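Local coordinates for protein type II secretion chaperone CpaB (PDB 6O38) that binds the secreted metalloprotease CpaA as its chaperone and probably helps prepare it for export by the type II secretion system, at residues K75-K80 with F128-S133; Q42-E47 with T139-F144; F88-Y93 with G148-E153; V102-E105 with I111-W114. All blocks are in the same frame, centred on the assembly; numbering follows the deposited sequence.

Contact 1. Residues K75-K80 with F128-S133; sequences KVIELK and FTITQS
Ile77 is the apolar centre of this contact, directed from a short, weakly bonded helical turn onto the strand that carries Ile130 and Gln132. Its two branches divide the work. The longer branch leaves with CG1 opposite the backbone N (chi1 -178°) and brings CD1 within 4.2 Å of Ile130 CD1, so that the two isoleucines meet tip to tip. The short branch lies against the amide of Gln132, two residues on from Ile130 on the same face of the strand, with Ile77 CG2 3.5 Å from Gln132 OE1. A beta-branched side chain suits the place because it can cover an aliphatic and a polar neighbour at once.

Glu78 follows at the partly exposed margin. Its extended chain crosses Gln132 at roughly a right angle, carboxylate and amide planes being turned 62° apart. Glu78 OE2 comes to 2.7 Å from Gln132 NE2, but the angle is poor and the pair does not count as a hydrogen bond. The firmer partners of the buried amide lie beyond the two segments: Gln132 OE1 accepts from the hydroxyls of Tyr72 and Thr139, while NE2 gives a weak bond to the carbonyl of Pro74. Glutamine fits here because one amide offers both an acceptor and a donor, which a buried polar cluster needs.

The helix 74-78 thus lies over the inner side of strand 127-133, which runs between strands 111-118 and 138-145. Ile77 also touches Trp114 on the first of these, and Ile130 touches Met141 on the second. On the reverse side of the strand, Thr131 meets Glu400 of the CpaA chain.

Contact 2. Residues Q42-E47 with T139-F144; sequences QIVFNE and TIMQIF. With SO4 (sulfate ion), chain B.
Met141, a selenomethionine here, reaches past Phe45 and Val44, the three side chains overlapping in the interior. Its selenium lies beside the phenyl ring: SE is 4.7 Å from the Phe45 centroid and 74° from the ring normal, a Met-aromatic contact made at the edge. The nearest ring atom is Phe45 CE2, 3.6 Å from Met141 SE. Beyond the selenium the extended chain carries its methyl straight on to the preceding residue, with Met141 CE 3.5 Å from Val44 CG1. A long, unbranched chain suits the bridging of backbones whose nearest CA atoms, those of Val44 and Met141, stand 10.5 Å apart.

CB of Phe45 points at strand 138-145; with CG between the backbone N and the carbonyl carbon (chi1 50°), the ring turns its CD2-CE2 edge to the selenium. Its far corner meets a second residue of the opposing strand, Phe45 CZ lying 4.3 Å from Ile143 CD1.

On the outer side, backbone N-H groups hold a sulfate ion, probably from the crystallisation liquor: Ile43 N bonds to sulfate O1 at 2.9 Å, and Gln42 N gives a weaker bond to O2.

Backbone bonds tie Gln42 and Val44 to Lys87 and Asn46 to Lys71, so the segment spans the two ends of the sheet. Apolar side chains meeting inside such a curled antiparallel sheet are consistent with the core of a closed, barrel-like fold.

Contact 3. Residues F88-Y93 with G148-E153; sequences FQMLEY and GNYSAE
A Met-aromatic contact and a displaced tyrosine pair share one ring, that of Tyr150 on strand 148-155, and tie it to the end of strand 85-90 and the 3-10 turn that follows. Met90, a selenomethionine here, supplies the first. Its first two torsions (chi1 -74°, chi2 extended) set SE 4.7 Å from the centroid of the Tyr150 ring, an oblique approach that also brings Met90 SE to 4.1 Å from Tyr150 CB; a bend at chi3 then swings CE off the line of the chain.

Tyr93 supplies the second. The two rings are almost parallel, at 11°, yet slid so far along each other that they barely overlap, and their centroids are 5.3 Å apart. CB, CG and CD2 of Tyr93 meet CE1 and CD1 of Tyr150, with Tyr93 CB 3.5 Å from Tyr150 CE1. Tyrosine suits position 150, offering broad apolar surface with a polar end: Tyr150 OH stands 3.2 Å from Tyr93 O. Partly exposed Tyr93 contributes its CB and ring.

The 3-10 turn brings Tyr93 back beside Met90, with Tyr93 N bonded to Met90 O. Methionine and tyrosine thus pack between strands 85-90 and 148-155 of one antiparallel sheet, consistent with a barrel-like interior.

Contact 4. Residues V102-E105 with I111-W114; sequences VEIE and IVRW
Trp114 has aliphatic cover on both faces of its indole. Ile104 CG2 lies over the five-membered ring, 4.0 Å from its centroid and 27° from the normal, a CH-pi contact. On the same face Val112 CG1 sits 3.8 Å above the plane, displaced toward the rim. The reverse face is covered by Ile77 from helix 74-78. The other branch of Ile104 follows the CD1-NE1 side of the indole, with Ile104 CG1 3.5 Å from Trp114 CD1. The isoleucine can do both because CG2 stands opposite the backbone N while CG1 lies beside it (chi1 -52°). Ile104 and Val112 also touch, joining the three into one apolar patch.

In the hairpin of strands 95-106 and 111-118, Ile104 and Trp114 are an antiparallel non-hydrogen-bonded pair; Glu105 and Arg113, the next pair, are hydrogen-bonded. Glu105 N reaches Arg113 O at 2.9 Å, and Arg113 N returns to Glu105 O at the same distance. Just before Ile104, Val102 and Glu103 both face Thr115, a classic beta bulge.

The face bearing Glu105 and Arg113 is polar. Arg113 NH1 forms a salt bridge with Glu400 of the CpaA chain, an attraction that probably helps hold the substrate. Glu103 meets a mixed neighbourhood, with a long, weak ion pair to Lys309 and like-charged Asp289 of CpaA nearby. The hairpin is thus two-sided: apolar groups pack round Trp114, and charges suit the other face.

Overall arrangement
Contacts 1, 2 and 3 are buried and rest on consecutive neighbouring strands, 127-133, 138-145 and 148-155; contact 4, nearer the surface, lies on the hairpin beside the first of them. In contacts 1 to 3 the two segments are not paired by backbone bonds and meet mainly through side chains across the interior, although strands 45-47 and 85-90 belong to the same sheet. Contact 4 instead joins adjacent strands by their backbones. Chemistry changes with place: a buried amide in contact 1, methionine against an aromatic ring in contacts 2 and 3, at the edge in one and oblique in the other, and a charged face in contact 4. Contacts 3 and 4 lie about 20 Å apart between centres.

Contact 1. Residues K75-K80 with F128-S133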
loop_
_atom_site.group_PDB
_atom_site.type_symbol
_atom_site.label_atom_id
_atom_site.label_comp_id
_atom_site.label_asym_id
_atom_site.label_seq_id
_atom_site.Cartn_x
_atom_site.Cartn_y
_atom_site.Cartn_z
ATOM N N LYS G 75 -16.682 -18.150 -7.310
ATOM C CA LYS G 75 -17.737 -18.554 -6.390
ATOM C C LYS G 75 -17.306 -18.477 -4.931
ATOM O O LYS G 75 -18.168 -18.447 -4.046
ATOM C CB LYS G 75 -18.200 -19.974 -6.723
ATOM C CG LYS G 75 -18.729 -20.120 -8.141
ATOM C CD LYS G 75 -18.794 -21.575 -8.572
ATOM C CE LYS G 75 -19.249 -21.692 -10.018
ATOM N NZ LYS G 75 -19.172 -23.093 -10.518
ATOM N N VAL G 76 -15.999 -18.445 -4.661
ATOM C CA VAL G 76 -15.525 -18.378 -3.282
ATOM C C VAL G 76 -15.840 -17.019 -2.668
ATOM O O VAL G 76 -16.310 -16.932 -1.529
ATOM C CB VAL G 76 -14.019 -18.696 -3.222
ATOM C CG1 VAL G 76 -13.458 -18.367 -1.847
ATOM C CG2 VAL G 76 -13.776 -20.158 -3.562
ATOM N N ILE G 77 -15.591 -15.937 -3.412
ATOM C CA ILE G 77 -15.845 -14.603 -2.877
ATOM C C ILE G 77 -17.342 -14.319 -2.810
ATOM O O ILE G 77 -17.807 -13.613 -1.907
ATOM C CB ILE G 77 -15.101 -13.543 -3.711
ATOM C CG1 ILE G 77 -15.319 -12.144 -3.132
ATOM C CG2 ILE G 77 -15.548 -13.590 -5.161
ATOM C CD1 ILE G 77 -14.831 -11.986 -1.710
ATOM N N GLU G 78 -18.121 -14.866 -3.747
ATOM C CA GLU G 78 -19.558 -14.620 -3.761
ATOM C C GLU G 78 -20.267 -15.245 -2.567
ATOM O O GLU G 78 -21.372 -14.813 -2.224
ATOM C CB GLU G 78 -20.166 -15.140 -5.064
ATOM C CG GLU G 78 -19.692 -14.397 -6.302
ATOM C CD GLU G 78 -20.080 -15.095 -7.588
ATOM O OE1 GLU G 78 -20.789 -16.122 -7.520
ATOM O OE2 GLU G 78 -19.674 -14.621 -8.669
ATOM N N LEU G 79 -19.663 -16.245 -1.932
ATOM C CA LEU G 79 -20.212 -16.845 -0.724
ATOM C C LEU G 79 -19.708 -16.175 0.547
ATOM O O LEU G 79 -20.036 -16.638 1.645
ATOM C CB LEU G 79 -19.888 -18.343 -0.684
ATOM C CG LEU G 79 -20.532 -19.201 -1.775
ATOM C CD1 LEU G 79 -20.060 -20.643 -1.673
ATOM C CD2 LEU G 79 -22.048 -19.123 -1.691
ATOM N N LYS G 80 -18.926 -15.107 0.426
ATOM C CA LYS G 80 -18.413 -14.383 1.580
ATOM C C LYS G 80 -19.338 -13.226 1.931
ATOM O O LYS G 80 -19.792 -12.488 1.051
ATOM C CB LYS G 80 -17.003 -13.856 1.308
ATOM C CG LYS G 80 -15.971 -14.933 1.022
ATOM C CD LYS G 80 -15.719 -15.805 2.242
ATOM C CE LYS G 80 -14.645 -16.844 1.961
ATOM N NZ LYS G 80 -14.355 -17.688 3.153
ATOM N N PHE G 128 -8.020 -3.832 0.844
ATOM C CA PHE G 128 -8.061 -4.485 -0.454
ATOM C C PHE G 128 -9.470 -4.395 -1.020
ATOM O O PHE G 128 -10.449 -4.232 -0.287
ATOM C CB PHE G 128 -7.610 -5.954 -0.371
ATOM C CG PHE G 128 -8.492 -6.818 0.487
ATOM C CD1 PHE G 128 -8.241 -6.957 1.840
ATOM C CD2 PHE G 128 -9.564 -7.503 -0.066
ATOM C CE1 PHE G 128 -9.049 -7.753 2.631
ATOM C CE2 PHE G 128 -10.374 -8.299 0.720
ATOM C CZ PHE G 128 -10.117 -8.425 2.069
ATOM N N THR G 129 -9.562 -4.502 -2.344
ATOM C CA THR G 129 -10.836 -4.446 -3.044
ATOM C C THR G 129 -10.874 -5.549 -4.089
ATOM O O THR G 129 -9.875 -5.807 -4.766
ATOM C CB THR G 129 -11.076 -3.090 -3.732
ATOM O OG1 THR G 129 -10.169 -2.941 -4.832
ATOM C CG2 THR G 129 -10.886 -1.936 -2.757
ATOM N N ILE G 130 -12.031 -6.190 -4.218
ATOM C CA ILE G 130 -12.272 -7.200 -5.242
ATOM C C ILE G 130 -13.523 -6.771 -5.992
ATOM O O ILE G 130 -14.626 -6.787 -5.431
ATOM C CB ILE G 130 -12.439 -8.608 -4.656
ATOM C CG1 ILE G 130 -11.142 -9.072 -3.991
ATOM C CG2 ILE G 130 -12.862 -9.589 -5.739
ATOM C CD1 ILE G 130 -11.292 -10.343 -3.183
ATOM N N THR G 131 -13.356 -6.393 -7.254
ATOM C CA THR G 131 -14.452 -5.933 -8.095
ATOM C C THR G 131 -14.644 -6.949 -9.212
ATOM O O THR G 131 -13.705 -7.231 -9.966
ATOM C CB THR G 131 -14.161 -4.542 -8.656
ATOM O OG1 THR G 131 -13.538 -3.744 -7.643
ATOM C CG2 THR G 131 -15.447 -3.865 -9.066
ATOM N N GLN G 132 -15.853 -7.492 -9.317
ATOM C CA GLN G 132 -16.106 -8.677 -10.123
ATOM C C GLN G 132 -17.339 -8.477 -10.989
ATOM O O GLN G 132 -18.393 -8.067 -10.492
ATOM C CB GLN G 132 -16.293 -9.903 -9.225
ATOM C CG GLN G 132 -16.583 -11.193 -9.961
ATOM C CD GLN G 132 -16.390 -12.409 -9.079
ATOM O OE1 GLN G 132 -15.298 -12.651 -8.566
ATOM N NE2 GLN G 132 -17.458 -13.175 -8.888
ATOM N N SER G 133 -17.204 -8.771 -12.277
ATOM C CA SER G 133 -18.331 -8.813 -13.195
ATOM C C SER G 133 -18.829 -10.246 -13.320
ATOM O O SER G 133 -18.032 -11.186 -13.387
ATOM C CB SER G 133 -17.940 -8.276 -14.574
ATOM O OG SER G 133 -18.915 -8.601 -15.550
#

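Contact 2. Residues Q42-E47 with T139-F144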
loop_
_atom_site.group_PDB
_atom_site.type_symbol
_atom_site.label_atom_id
_atom_site.label_comp_id
_atom_site.label_asym_id
_atom_site.label_seq_id
_atom_site.Cartn_x
_atom_site.Cartn_y
_atom_site.Cartn_z
ATOM N N GLN G 42 -10.318 -19.670 2.948
ATOM C CA GLN G 42 -9.865 -18.296 3.124
ATOM C C GLN G 42 -8.957 -17.845 1.988
ATOM O O GLN G 42 -8.880 -16.645 1.702
ATOM C CB GLN G 42 -9.150 -18.150 4.469
ATOM C CG GLN G 42 -10.040 -18.446 5.666
ATOM C CD GLN G 42 -9.297 -18.366 6.985
ATOM O OE1 GLN G 42 -8.074 -18.236 7.014
ATOM N NE2 GLN G 42 -10.036 -18.444 8.086
ATOM N N ILE G 43 -8.275 -18.782 1.329
ATOM C CA ILE G 43 -7.413 -18.438 0.206
ATOM C C ILE G 43 -8.270 -18.040 -0.988
ATOM O O ILE G 43 -9.223 -18.743 -1.352
ATOM C CB ILE G 43 -6.486 -19.613 -0.136
ATOM C CG1 ILE G 43 -5.432 -19.798 0.957
ATOM C CG2 ILE G 43 -5.828 -19.402 -1.485
ATOM C CD1 ILE G 43 -4.493 -20.959 0.713
ATOM N N VAL G 44 -7.937 -16.908 -1.603
ATOM C CA VAL G 44 -8.714 -16.390 -2.724
ATOM C C VAL G 44 -8.245 -16.980 -4.047
ATOM O O VAL G 44 -9.044 -17.522 -4.816
ATOM C CB VAL G 44 -8.651 -14.848 -2.741
ATOM C CG1 VAL G 44 -9.604 -14.296 -3.780
ATOM C CG2 VAL G 44 -8.979 -14.293 -1.369
ATOM N N PHE G 45 -6.950 -16.882 -4.340
ATOM C CA PHE G 45 -6.376 -17.434 -5.559
ATOM C C PHE G 45 -5.137 -18.250 -5.214
ATOM O O PHE G 45 -4.590 -18.160 -4.112
ATOM C CB PHE G 45 -6.031 -16.329 -6.569
ATOM C CG PHE G 45 -5.225 -15.201 -5.990
ATOM C CD1 PHE G 45 -3.848 -15.305 -5.863
ATOM C CD2 PHE G 45 -5.843 -14.030 -5.583
ATOM C CE1 PHE G 45 -3.105 -14.268 -5.332
ATOM C CE2 PHE G 45 -5.105 -12.988 -5.052
ATOM C CZ PHE G 45 -3.735 -13.108 -4.928
ATOM N N ASN G 46 -4.686 -19.047 -6.181
ATOM C CA ASN G 46 -3.570 -19.963 -5.990
ATOM C C ASN G 46 -2.558 -19.797 -7.114
ATOM O O ASN G 46 -2.935 -19.631 -8.277
ATOM C CB ASN G 46 -4.049 -21.419 -5.943
ATOM C CG ASN G 46 -4.885 -21.716 -4.717
ATOM O OD1 ASN G 46 -4.500 -21.389 -3.597
ATOM N ND2 ASN G 46 -6.040 -22.339 -4.925
ATOM N N GLU G 47 -1.276 -19.848 -6.760
ATOM C CA GLU G 47 -0.218 -19.805 -7.758
ATOM C C GLU G 47 -0.294 -21.020 -8.677
ATOM O O GLU G 47 -0.810 -22.081 -8.314
ATOM C CB GLU G 47 1.159 -19.762 -7.095
ATOM C CG GLU G 47 1.658 -18.377 -6.743
ATOM C CD GLU G 47 3.164 -18.258 -6.896
ATOM O OE1 GLU G 47 3.694 -18.712 -7.932
ATOM O OE2 GLU G 47 3.818 -17.713 -5.982
ATOM N N THR G 139 -12.512 -10.380 -13.082
ATOM C CA THR G 139 -12.324 -9.883 -11.727
ATOM C C THR G 139 -11.034 -9.081 -11.653
ATOM O O THR G 139 -10.003 -9.499 -12.188
ATOM C CB THR G 139 -12.282 -11.037 -10.712
ATOM O OG1 THR G 139 -13.498 -11.789 -10.790
ATOM C CG2 THR G 139 -12.115 -10.505 -9.296
ATOM N N ILE G 140 -11.099 -7.928 -10.990
ATOM C CA ILE G 140 -9.939 -7.077 -10.751
ATOM C C ILE G 140 -9.734 -6.956 -9.249
ATOM O O ILE G 140 -10.691 -6.704 -8.506
ATOM C CB ILE G 140 -10.111 -5.690 -11.397
ATOM C CG1 ILE G 140 -9.885 -5.775 -12.908
ATOM C CG2 ILE G 140 -9.161 -4.679 -10.771
ATOM C CD1 ILE G 140 -9.963 -4.440 -13.614
HETATM N N MSE G 141 -8.494 -7.140 -8.804
HETATM C CA MSE G 141 -8.167 -7.016 -7.387
HETATM C C MSE G 141 -7.118 -5.943 -7.137
HETATM O O MSE G 141 -6.122 -5.853 -7.853
HETATM C CB MSE G 141 -7.668 -8.346 -6.828
HETATM C CG MSE G 141 -8.658 -9.479 -6.945
HETATM SE SE MSE G 141 -8.031 -11.068 -6.019
HETATM C CE MSE G 141 -9.355 -12.313 -6.702
ATOM N N GLN G 142 -7.348 -5.133 -6.106
ATOM C CA GLN G 142 -6.391 -4.130 -5.655
ATOM C C GLN G 142 -5.971 -4.495 -4.238
ATOM O O GLN G 142 -6.783 -4.425 -3.311
ATOM C CB GLN G 142 -6.998 -2.728 -5.699
ATOM C CG GLN G 142 -7.470 -2.287 -7.071
ATOM C CD GLN G 142 -8.063 -0.893 -7.054
ATOM O OE1 GLN G 142 -7.954 -0.171 -6.062
ATOM N NE2 GLN G 142 -8.700 -0.506 -8.153
ATOM N N ILE G 143 -4.715 -4.893 -4.074
ATOM C CA ILE G 143 -4.178 -5.294 -2.780
ATOM C C ILE G 143 -3.162 -4.237 -2.369
ATOM O O ILE G 143 -2.093 -4.117 -2.981
ATOM C CB ILE G 143 -3.552 -6.693 -2.832
ATOM C CG1 ILE G 143 -4.564 -7.694 -3.394
ATOM C CG2 ILE G 143 -3.083 -7.121 -1.450
ATOM C CD1 ILE G 143 -3.947 -8.965 -3.925
ATOM N N PHE G 144 -3.491 -3.471 -1.332
ATOM C CA PHE G 144 -2.663 -2.360 -0.871
ATOM C C PHE G 144 -2.112 -2.693 0.510
ATOM O O PHE G 144 -2.853 -2.688 1.500
ATOM C CB PHE G 144 -3.467 -1.062 -0.845
ATOM C CG PHE G 144 -4.015 -0.664 -2.185
ATOM C CD1 PHE G 144 -3.194 -0.618 -3.299
ATOM C CD2 PHE G 144 -5.354 -0.338 -2.332
ATOM C CE1 PHE G 144 -3.697 -0.252 -4.534
ATOM C CE2 PHE G 144 -5.862 0.027 -3.565
ATOM C CZ PHE G 144 -5.033 0.071 -4.666
HETATM S S SO4 B . -7.747 -22.125 3.237
HETATM O O1 SO4 B . -8.048 -21.654 1.889
HETATM O O2 SO4 B . -8.990 -22.464 3.923
HETATM O O3 SO4 B . -6.896 -23.309 3.156
HETATM O O4 SO4 B . -7.052 -21.075 3.976
#

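Contact 3. Residues F88-Y93 with G148-E153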
loop_
_atom_site.group_PDB
_atom_site.type_symbol
_atom_site.label_atom_id
_atom_site.label_comp_id
_atom_site.label_asym_id
_atom_site.label_seq_id
_atom_site.Cartn_x
_atom_site.Cartn_y
_atom_site.Cartn_z
ATOM N N PHE G 88 -4.704 -13.972 1.457
ATOM C CA PHE G 88 -3.934 -13.775 0.236
ATOM C C PHE G 88 -2.564 -14.419 0.390
ATOM O O PHE G 88 -1.913 -14.269 1.429
ATOM C CB PHE G 88 -3.766 -12.285 -0.089
ATOM C CG PHE G 88 -5.062 -11.552 -0.281
ATOM C CD1 PHE G 88 -5.677 -11.516 -1.522
ATOM C CD2 PHE G 88 -5.659 -10.885 0.777
ATOM C CE1 PHE G 88 -6.867 -10.837 -1.703
ATOM C CE2 PHE G 88 -6.848 -10.203 0.601
ATOM C CZ PHE G 88 -7.454 -10.180 -0.639
ATOM N N GLN G 89 -2.125 -15.132 -0.646
ATOM C CA GLN G 89 -0.814 -15.774 -0.657
ATOM C C GLN G 89 -0.079 -15.380 -1.931
ATOM O O GLN G 89 -0.463 -15.792 -3.030
ATOM C CB GLN G 89 -0.934 -17.294 -0.542
ATOM C CG GLN G 89 -1.174 -17.781 0.878
ATOM C CD GLN G 89 -0.989 -19.277 1.023
ATOM O OE1 GLN G 89 -0.957 -20.009 0.034
ATOM N NE2 GLN G 89 -0.859 -19.740 2.260
HETATM N N MSE G 90 0.969 -14.578 -1.776
HETATM C CA MSE G 90 1.812 -14.137 -2.881
HETATM C C MSE G 90 3.277 -14.267 -2.477
HETATM O O MSE G 90 4.048 -13.313 -2.589
HETATM C CB MSE G 90 1.471 -12.701 -3.279
HETATM C CG MSE G 90 0.155 -12.582 -4.030
HETATM SE SE MSE G 90 -0.544 -10.769 -4.099
HETATM C CE MSE G 90 -1.229 -10.665 -2.281
ATOM N N LEU G 91 3.627 -15.463 -1.990
ATOM C CA LEU G 91 4.892 -15.687 -1.290
ATOM C C LEU G 91 6.092 -15.117 -2.039
ATOM O O LEU G 91 7.019 -14.585 -1.416
ATOM C CB LEU G 91 5.091 -17.185 -1.040
ATOM C CG LEU G 91 4.295 -17.845 0.092
ATOM C CD1 LEU G 91 2.817 -17.995 -0.252
ATOM C CD2 LEU G 91 4.903 -19.194 0.450
ATOM N N GLU G 92 6.103 -15.222 -3.372
ATOM C CA GLU G 92 7.222 -14.671 -4.131
ATOM C C GLU G 92 7.354 -13.169 -3.917
ATOM O O GLU G 92 8.470 -12.636 -3.920
ATOM C CB GLU G 92 7.066 -14.977 -5.620
ATOM C CG GLU G 92 8.310 -14.646 -6.436
ATOM C CD GLU G 92 8.001 -14.326 -7.884
ATOM O OE1 GLU G 92 6.823 -14.441 -8.284
ATOM O OE2 GLU G 92 8.938 -13.952 -8.622
ATOM N N TYR G 93 6.236 -12.475 -3.726
ATOM C CA TYR G 93 6.240 -11.052 -3.417
ATOM C C TYR G 93 6.285 -10.778 -1.920
ATOM O O TYR G 93 6.207 -9.614 -1.515
ATOM C CB TYR G 93 5.008 -10.378 -4.028
ATOM C CG TYR G 93 4.947 -10.456 -5.537
ATOM C CD1 TYR G 93 6.107 -10.550 -6.296
ATOM C CD2 TYR G 93 3.729 -10.439 -6.203
ATOM C CE1 TYR G 93 6.055 -10.623 -7.676
ATOM C CE2 TYR G 93 3.666 -10.512 -7.582
ATOM C CZ TYR G 93 4.832 -10.603 -8.314
ATOM O OH TYR G 93 4.775 -10.674 -9.687
ATOM N N GLY G 148 3.971 -3.145 -0.374
ATOM C CA GLY G 148 3.824 -3.001 -1.811
ATOM C C GLY G 148 2.373 -3.119 -2.223
ATOM O O GLY G 148 1.506 -3.526 -1.453
ATOM N N ASN G 149 2.122 -2.754 -3.477
ATOM C CA ASN G 149 0.786 -2.750 -4.056
ATOM C C ASN G 149 0.730 -3.733 -5.217
ATOM O O ASN G 149 1.640 -3.774 -6.051
ATOM C CB ASN G 149 0.404 -1.349 -4.533
ATOM C CG ASN G 149 0.540 -0.312 -3.440
ATOM O OD1 ASN G 149 0.048 -0.499 -2.328
ATOM N ND2 ASN G 149 1.222 0.784 -3.745
ATOM N N TYR G 150 -0.337 -4.524 -5.267
ATOM C CA TYR G 150 -0.448 -5.602 -6.237
ATOM C C TYR G 150 -1.816 -5.578 -6.901
ATOM O O TYR G 150 -2.841 -5.407 -6.233
ATOM C CB TYR G 150 -0.203 -6.957 -5.568
ATOM C CG TYR G 150 1.078 -6.985 -4.770
ATOM C CD1 TYR G 150 2.291 -7.285 -5.376
ATOM C CD2 TYR G 150 1.077 -6.688 -3.415
ATOM C CE1 TYR G 150 3.466 -7.298 -4.650
ATOM C CE2 TYR G 150 2.246 -6.698 -2.682
ATOM C CZ TYR G 150 3.437 -7.006 -3.302
ATOM O OH TYR G 150 4.606 -7.019 -2.575
ATOM N N SER G 151 -1.821 -5.744 -8.219
ATOM C CA SER G 151 -3.038 -5.790 -9.012
ATOM C C SER G 151 -3.206 -7.177 -9.617
ATOM O O SER G 151 -2.230 -7.802 -10.043
ATOM C CB SER G 151 -3.006 -4.739 -10.124
ATOM O OG SER G 151 -1.911 -4.956 -10.998
ATOM N N ALA G 152 -4.448 -7.654 -9.652
ATOM C CA ALA G 152 -4.775 -8.955 -10.222
ATOM C C ALA G 152 -5.884 -8.775 -11.246
ATOM O O ALA G 152 -6.945 -8.230 -10.924
ATOM C CB ALA G 152 -5.200 -9.947 -9.134
ATOM N N GLU G 153 -5.638 -9.223 -12.474
ATOM C CA GLU G 153 -6.626 -9.185 -13.546
ATOM C C GLU G 153 -6.932 -10.618 -13.960
ATOM O O GLU G 153 -6.049 -11.321 -14.461
ATOM C CB GLU G 153 -6.116 -8.368 -14.733
ATOM C CG GLU G 153 -7.096 -8.260 -15.885
ATOM C CD GLU G 153 -6.641 -7.274 -16.943
ATOM O OE1 GLU G 153 -5.495 -6.787 -16.848
ATOM O OE2 GLU G 153 -7.431 -6.979 -17.863
#

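Contact 4. Residues V102-E105 with I111-W114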
loop_
_atom_site.group_PDB
_atom_site.type_symbol
_atom_site.label_atom_id
_atom_site.label_comp_id
_atom_site.label_asym_id
_atom_site.label_seq_id
_atom_site.Cartn_x
_atom_site.Cartn_y
_atom_site.Cartn_z
ATOM N N VAL G 102 -15.274 -6.021 4.872
ATOM C CA VAL G 102 -15.918 -4.948 5.617
ATOM C C VAL G 102 -17.049 -4.282 4.846
ATOM O O VAL G 102 -17.858 -3.570 5.462
ATOM C CB VAL G 102 -14.892 -3.886 6.066
ATOM C CG1 VAL G 102 -13.751 -4.533 6.833
ATOM C CG2 VAL G 102 -14.370 -3.105 4.868
ATOM N N GLU G 103 -17.153 -4.485 3.534
ATOM C CA GLU G 103 -18.111 -3.731 2.737
ATOM C C GLU G 103 -18.365 -4.465 1.428
ATOM O O GLU G 103 -17.418 -4.810 0.717
ATOM C CB GLU G 103 -17.584 -2.317 2.470
ATOM C CG GLU G 103 -18.655 -1.270 2.235
ATOM C CD GLU G 103 -18.096 0.138 2.285
ATOM O OE1 GLU G 103 -16.915 0.322 1.922
ATOM O OE2 GLU G 103 -18.830 1.059 2.701
ATOM N N ILE G 104 -19.637 -4.700 1.121
ATOM C CA ILE G 104 -20.061 -5.306 -0.137
ATOM C C ILE G 104 -21.005 -4.328 -0.818
ATOM O O ILE G 104 -22.044 -3.968 -0.253
ATOM C CB ILE G 104 -20.737 -6.669 0.077
ATOM C CG1 ILE G 104 -19.856 -7.576 0.937
ATOM C CG2 ILE G 104 -21.037 -7.324 -1.262
ATOM C CD1 ILE G 104 -20.443 -8.947 1.172
ATOM N N GLU G 105 -20.648 -3.902 -2.027
ATOM C CA GLU G 105 -21.354 -2.816 -2.693
ATOM C C GLU G 105 -21.660 -3.181 -4.148
ATOM O O GLU G 105 -20.718 -3.423 -4.929
ATOM C CB GLU G 105 -20.548 -1.519 -2.622
ATOM C CG GLU G 105 -21.089 -0.402 -3.498
ATOM C CD GLU G 105 -22.511 -0.001 -3.141
ATOM O OE1 GLU G 105 -22.926 -0.202 -1.978
ATOM O OE2 GLU G 105 -23.218 0.518 -4.030
ATOM N N ILE G 111 -21.807 -5.801 -11.734
ATOM C CA ILE G 111 -20.515 -5.705 -11.065
ATOM C C ILE G 111 -20.750 -5.448 -9.582
ATOM O O ILE G 111 -21.529 -4.562 -9.213
ATOM C CB ILE G 111 -19.639 -4.602 -11.686
ATOM C CG1 ILE G 111 -19.429 -4.880 -13.174
ATOM C CG2 ILE G 111 -18.309 -4.519 -10.977
ATOM C CD1 ILE G 111 -18.737 -3.754 -13.912
ATOM N N VAL G 112 -20.083 -6.233 -8.739
ATOM C CA VAL G 112 -20.127 -6.081 -7.290
ATOM C C VAL G 112 -18.699 -5.914 -6.794
ATOM O O VAL G 112 -17.782 -6.580 -7.288
ATOM C CB VAL G 112 -20.809 -7.292 -6.615
ATOM C CG1 VAL G 112 -20.773 -7.162 -5.102
ATOM C CG2 VAL G 112 -22.240 -7.439 -7.110
ATOM N N ARG G 113 -18.508 -5.021 -5.824
ATOM C CA ARG G 113 -17.195 -4.750 -5.253
ATOM C C ARG G 113 -17.172 -5.171 -3.791
ATOM O O ARG G 113 -18.038 -4.761 -3.010
ATOM C CB ARG G 113 -16.834 -3.266 -5.370
ATOM C CG ARG G 113 -15.402 -2.957 -4.959
ATOM C CD ARG G 113 -15.141 -1.460 -4.853
ATOM N NE ARG G 113 -16.006 -0.665 -5.719
ATOM C CZ ARG G 113 -15.652 -0.216 -6.919
ATOM N NH1 ARG G 113 -14.448 -0.488 -7.403
ATOM N NH2 ARG G 113 -16.501 0.505 -7.638
ATOM N N TRP G 114 -16.186 -5.985 -3.428
ATOM C CA TRP G 114 -15.916 -6.324 -2.038
ATOM C C TRP G 114 -14.731 -5.508 -1.539
ATOM O O TRP G 114 -13.719 -5.381 -2.233
ATOM C CB TRP G 114 -15.616 -7.817 -1.873
ATOM C CG TRP G 114 -16.801 -8.710 -2.065
ATOM C CD1 TRP G 114 -17.596 -9.235 -1.090
ATOM C CD2 TRP G 114 -17.310 -9.206 -3.309
ATOM N NE1 TRP G 114 -18.579 -10.017 -1.649
ATOM C CE2 TRP G 114 -18.424 -10.015 -3.011
ATOM C CE3 TRP G 114 -16.937 -9.038 -4.646
ATOM C CZ2 TRP G 114 -19.167 -10.656 -3.999
ATOM C CZ3 TRP G 114 -17.676 -9.676 -5.626
ATOM C CH2 TRP G 114 -18.778 -10.474 -5.298
#